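Local structure of aminomethyltransferase (Bartonella henselae, 3GIR) at residues L327-S340 against P350-V362. The protein is an aminomethyltransferase of the glycine cleavage T-protein family, with a folate-binding domain and a C-terminal barrel domain. Numbering follows the deposited sequence.
Sequences LFDNEGNRIGVVTS and PVAMGYVPVAWKV
Val337 and Tyr355 form a hydrogen-bonded antiparallel pair: Tyr355 N gives to Val337 O at 3.0 Å, and Val337 N returns a bond to Tyr355 O at 3.2 Å. That second acceptor also meets Gly336 through a CA-H...O contact. One pair further on, Val338 lies against Gly354, whose lack of a side chain lets the CA atoms of the two come within 4.1 Å.

Then the register slips. Met353 O takes two amides, Thr339 N at 2.9 Å and Ser340 N at 3.2 Å, while Met353 N gives to Ser340 O; this is a classic beta bulge. The hydroxyls of Thr339 and Ser340 both bond to Asp266 OD1, Ser340 OG also pairs with Arg255, and Tyr355 OH reaches Asp266 O, so all three side-chain hydroxyls are satisfied by residues outside the hairpin. Thr339 CG2 rests at the edge of the Tyr355 ring, in its plane.

Toward the other end, Trp360 lays one face of its indole over Ile335, whose CD1 stands 3.8 Å from the centroid of the five-membered ring, a CH-pi contact. With CG1 turned between the backbone N and the carbonyl carbon (chi1 60°), this branch carries CD1 to the indole; CB, nearer the chain, packs on Pro357 CD. In the indole plane, Trp360 NE1 donates to a water that also accepts from Asn330 N, tying the tryptophan to the turn. There Asp329 OD1 receives Glu331 N and Asn333 N from opposite faces of its carboxylate, the first bond closing an Asx turn within a type I beta turn.

The backbone bonds make strands 334-344 and 349-356 a bulged antiparallel hairpin; the 3-10 segment 358-360 brings Trp360 back against the 329-332 turn, all within the C-terminal barrel domain of the T-protein family.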
loop_
_atom_site.group_PDB
_atom_site.type_symbol
_atom_site.label_atom_id
_atom_site.label_comp_id
_atom_site.label_asym_id
_atom_site.label_seq_id
_atom_site.Cartn_x
_atom_site.Cartn_y
_atom_site.Cartn_z
ATOM N N LEU A 327 21.371 1.391 11.268
ATOM C CA LEU A 327 21.200 0.734 12.585
ATOM C C LEU A 327 22.421 -0.086 12.942
ATOM O O LEU A 327 22.983 -0.776 12.103
ATOM C CB LEU A 327 20.010 -0.188 12.559
ATOM C CG LEU A 327 18.667 0.471 12.356
ATOM C CD1 LEU A 327 17.494 -0.552 12.214
ATOM C CD2 LEU A 327 18.346 1.549 13.412
ATOM N N PHE A 328 22.814 0.090 14.181
ATOM C CA PHE A 328 23.977 -0.573 14.773
ATOM C C PHE A 328 23.607 -1.442 15.981
ATOM O O PHE A 328 22.592 -1.187 16.658
ATOM C CB PHE A 328 24.966 0.510 15.280
ATOM C CG PHE A 328 25.445 1.432 14.198
ATOM C CD1 PHE A 328 26.546 1.111 13.418
ATOM C CD2 PHE A 328 24.763 2.585 13.941
ATOM C CE1 PHE A 328 26.976 1.976 12.368
ATOM C CE2 PHE A 328 25.169 3.436 12.903
ATOM C CZ PHE A 328 26.291 3.133 12.126
ATOM N N ASP A 329 24.470 -2.418 16.274
ATOM C CA ASP A 329 24.332 -3.177 17.520
ATOM C C ASP A 329 24.958 -2.401 18.689
ATOM O O ASP A 329 25.459 -1.277 18.494
ATOM C CB ASP A 329 24.831 -4.617 17.339
ATOM C CG ASP A 329 26.335 -4.720 17.173
ATOM O OD1 ASP A 329 27.033 -3.728 17.348
ATOM O OD2 ASP A 329 26.774 -5.815 16.825
ATOM N N ASN A 330 24.955 -2.979 19.882
ATOM C CA ASN A 330 25.466 -2.287 21.057
ATOM C C ASN A 330 26.996 -2.148 21.029
ATOM O O ASN A 330 27.553 -1.544 21.918
ATOM C CB ASN A 330 25.003 -2.962 22.325
ATOM C CG ASN A 330 25.544 -4.374 22.499
ATOM O OD1 ASN A 330 26.152 -4.968 21.572
ATOM N ND2 ASN A 330 25.378 -4.902 23.742
ATOM N N GLU A 331 27.672 -2.691 20.034
ATOM C CA GLU A 331 29.149 -2.544 19.962
ATOM C C GLU A 331 29.542 -1.726 18.782
ATOM O O GLU A 331 30.729 -1.721 18.413
ATOM C CB GLU A 331 29.812 -3.891 19.861
ATOM C CG GLU A 331 29.514 -4.757 21.064
ATOM C CD GLU A 331 30.399 -5.986 21.162
ATOM O OE1 GLU A 331 30.774 -6.543 20.097
ATOM O OE2 GLU A 331 30.726 -6.383 22.318
ATOM N N GLY A 332 28.552 -1.151 18.097
ATOM C CA GLY A 332 28.810 -0.265 16.968
ATOM C C GLY A 332 28.922 -0.926 15.608
ATOM O O GLY A 332 29.331 -0.267 14.697
ATOM N N ASN A 333 28.645 -2.228 15.486
ATOM C CA ASN A 333 28.666 -2.917 14.203
ATOM C C ASN A 333 27.376 -2.588 13.472
ATOM O O ASN A 333 26.307 -2.581 14.097
ATOM C CB ASN A 333 28.753 -4.440 14.368
ATOM C CG ASN A 333 29.913 -4.847 15.252
ATOM O OD1 ASN A 333 29.741 -5.526 16.295
ATOM N ND2 ASN A 333 31.082 -4.323 14.911
ATOM N N ARG A 334 27.491 -2.259 12.189
ATOM C CA ARG A 334 26.330 -1.985 11.363
ATOM C C ARG A 334 25.521 -3.291 11.254
ATOM O O ARG A 334 26.075 -4.344 10.947
ATOM C CB ARG A 334 26.752 -1.432 10.008
ATOM C CG ARG A 334 25.645 -0.943 9.198
ATOM C CD ARG A 334 25.919 -0.804 7.707
ATOM N NE ARG A 334 24.577 -0.847 7.093
ATOM C CZ ARG A 334 24.052 0.071 6.284
ATOM N NH1 ARG A 334 24.769 1.121 5.878
ATOM N NH2 ARG A 334 22.798 -0.098 5.846
ATOM N N ILE A 335 24.179 -3.251 11.489
ATOM C CA ILE A 335 23.338 -4.416 11.413
ATOM C C ILE A 335 22.099 -4.216 10.543
ATOM O O ILE A 335 21.486 -5.168 10.177
ATOM C CB ILE A 335 22.868 -4.895 12.814
ATOM C CG1 ILE A 335 22.081 -3.829 13.534
ATOM C CG2 ILE A 335 24.098 -5.379 13.626
ATOM C CD1 ILE A 335 21.328 -4.279 14.772
ATOM N N GLY A 336 21.777 -2.983 10.175
ATOM C CA GLY A 336 20.554 -2.802 9.401
ATOM C C GLY A 336 20.289 -1.361 9.088
ATOM O O GLY A 336 21.208 -0.565 9.081
ATOM N N VAL A 337 19.041 -1.022 8.822
ATOM C CA VAL A 337 18.682 0.305 8.314
ATOM C C VAL A 337 17.212 0.582 8.592
ATOM O O VAL A 337 16.392 -0.364 8.592
ATOM C CB VAL A 337 18.973 0.419 6.799
ATOM C CG1 VAL A 337 18.073 -0.431 5.986
ATOM C CG2 VAL A 337 19.028 1.928 6.394
ATOM N N VAL A 338 16.870 1.838 8.875
ATOM C CA VAL A 338 15.526 2.291 8.928
ATOM C C VAL A 338 15.023 2.511 7.525
ATOM O O VAL A 338 15.664 3.227 6.740
ATOM C CB VAL A 338 15.417 3.604 9.717
ATOM C CG1 VAL A 338 14.018 4.248 9.692
ATOM C CG2 VAL A 338 15.902 3.389 11.184
ATOM N N THR A 339 13.915 1.888 7.196
ATOM C CA THR A 339 13.306 2.032 5.859
ATOM C C THR A 339 12.212 3.080 5.800
ATOM O O THR A 339 11.975 3.670 4.720
ATOM C CB THR A 339 12.846 0.731 5.306
ATOM O OG1 THR A 339 11.954 0.084 6.230
ATOM C CG2 THR A 339 14.021 -0.200 5.004
ATOM N N SER A 340 11.500 3.310 6.919
ATOM C CA SER A 340 10.440 4.321 6.993
ATOM C C SER A 340 10.429 4.899 8.394
ATOM O O SER A 340 10.707 4.204 9.371
ATOM C CB SER A 340 9.048 3.763 6.710
ATOM O OG SER A 340 8.925 3.268 5.412
ATOM N N PRO A 350 7.301 9.266 17.627
ATOM C CA PRO A 350 7.964 8.687 16.441
ATOM C C PRO A 350 7.626 7.196 16.266
ATOM O O PRO A 350 7.535 6.436 17.268
ATOM C CB PRO A 350 9.449 8.898 16.720
ATOM C CG PRO A 350 9.502 9.842 17.784
ATOM C CD PRO A 350 8.287 9.842 18.552
ATOM N N VAL A 351 7.405 6.816 15.008
ATOM C CA VAL A 351 7.166 5.470 14.548
ATOM C C VAL A 351 8.127 5.229 13.401
ATOM O O VAL A 351 8.589 6.171 12.730
ATOM C CB VAL A 351 5.696 5.280 14.146
ATOM C CG1 VAL A 351 4.839 5.570 15.416
ATOM C CG2 VAL A 351 5.258 6.261 13.066
ATOM N N ALA A 352 8.576 4.007 13.243
ATOM C CA ALA A 352 9.408 3.609 12.171
ATOM C C ALA A 352 9.346 2.128 11.871
ATOM O O ALA A 352 8.747 1.353 12.627
ATOM C CB ALA A 352 10.919 3.947 12.630
ATOM N N MET A 353 9.923 1.749 10.723
ATOM C CA MET A 353 10.063 0.336 10.358
ATOM C C MET A 353 11.419 0.198 9.731
ATOM O O MET A 353 12.001 1.156 9.230
ATOM C CB MET A 353 8.981 -0.162 9.386
ATOM C CG MET A 353 7.658 -0.342 10.001
ATOM S SD MET A 353 6.479 -1.224 8.925
ATOM C CE MET A 353 7.000 -0.654 7.323
ATOM N N GLY A 354 11.972 -1.016 9.770
ATOM C CA GLY A 354 13.297 -1.176 9.179
ATOM C C GLY A 354 13.686 -2.637 9.189
ATOM O O GLY A 354 12.838 -3.518 9.488
ATOM N N TYR A 355 14.929 -2.910 8.885
ATOM C CA TYR A 355 15.508 -4.247 8.805
ATOM C C TYR A 355 16.582 -4.414 9.813
ATOM O O TYR A 355 17.453 -3.574 9.938
ATOM C CB TYR A 355 16.048 -4.606 7.419
ATOM C CG TYR A 355 14.917 -4.938 6.445
ATOM C CD1 TYR A 355 14.460 -6.234 6.275
ATOM C CD2 TYR A 355 14.266 -3.925 5.752
ATOM C CE1 TYR A 355 13.436 -6.529 5.436
ATOM C CE2 TYR A 355 13.203 -4.249 4.886
ATOM C CZ TYR A 355 12.799 -5.539 4.758
ATOM O OH TYR A 355 11.701 -5.895 3.937
ATOM N N VAL A 356 16.540 -5.559 10.500
ATOM C CA VAL A 356 17.587 -5.999 11.444
ATOM C C VAL A 356 17.834 -7.488 11.134
ATOM O O VAL A 356 16.987 -8.199 10.603
ATOM C CB VAL A 356 17.198 -5.738 12.898
ATOM C CG1 VAL A 356 17.021 -4.221 13.199
ATOM C CG2 VAL A 356 15.955 -6.597 13.326
ATOM N N PRO A 357 19.001 -8.023 11.563
ATOM C CA PRO A 357 19.196 -9.434 11.384
ATOM C C PRO A 357 18.296 -10.216 12.306
ATOM O O PRO A 357 17.786 -9.700 13.327
ATOM C CB PRO A 357 20.687 -9.613 11.761
ATOM C CG PRO A 357 21.274 -8.251 11.755
ATOM C CD PRO A 357 20.138 -7.392 12.219
ATOM N N VAL A 358 18.098 -11.488 11.965
ATOM C CA VAL A 358 17.168 -12.304 12.736
ATOM C C VAL A 358 17.448 -12.340 14.239
ATOM O O VAL A 358 16.526 -12.329 15.059
ATOM C CB VAL A 358 17.036 -13.722 12.082
ATOM C CG1 VAL A 358 18.294 -14.525 12.168
ATOM C CG2 VAL A 358 15.830 -14.503 12.672
ATOM N N ALA A 359 18.721 -12.335 14.598
ATOM C CA ALA A 359 19.096 -12.304 16.025
ATOM C C ALA A 359 18.619 -11.146 16.867
ATOM O O ALA A 359 18.549 -11.243 18.067
ATOM C CB ALA A 359 20.644 -12.498 16.217
ATOM N N TRP A 360 18.248 -10.041 16.207
ATOM C CA TRP A 360 17.779 -8.847 16.860
ATOM C C TRP A 360 16.293 -8.635 16.727
ATOM O O TRP A 360 15.790 -7.575 17.133
ATOM C CB TRP A 360 18.470 -7.629 16.248
ATOM C CG TRP A 360 19.930 -7.361 16.803
ATOM C CD1 TRP A 360 20.263 -6.507 17.799
ATOM C CD2 TRP A 360 21.108 -7.974 16.367
ATOM N NE1 TRP A 360 21.606 -6.595 18.051
ATOM C CE2 TRP A 360 22.159 -7.469 17.155
ATOM C CE3 TRP A 360 21.395 -8.935 15.411
ATOM C CZ2 TRP A 360 23.485 -7.889 17.001
ATOM C CZ3 TRP A 360 22.726 -9.343 15.233
ATOM C CH2 TRP A 360 23.755 -8.783 16.023
ATOM N N LYS A 361 15.581 -9.599 16.146
ATOM C CA LYS A 361 14.150 -9.313 15.822
ATOM C C LYS A 361 13.203 -9.464 16.991
ATOM O O LYS A 361 12.024 -9.083 16.891
ATOM C CB LYS A 361 13.707 -10.099 14.602
ATOM C CG LYS A 361 13.256 -11.485 14.886
ATOM C CD LYS A 361 12.492 -12.013 13.670
ATOM C CE LYS A 361 12.263 -13.479 13.755
ATOM N NZ LYS A 361 11.609 -13.908 12.484
ATOM N N VAL A 362 13.656 -9.925 18.157
ATOM C CA VAL A 362 12.741 -10.048 19.281
ATOM C C VAL A 362 12.208 -8.703 19.759
ATOM O O VAL A 362 12.957 -7.743 19.970
ATOM C CB VAL A 362 13.369 -10.833 20.494
ATOM C CG1 VAL A 362 12.470 -10.841 21.706
ATOM C CG2 VAL A 362 13.690 -12.232 20.037
HETATM O O HOH W 1 23.066 -5.290 20.231
#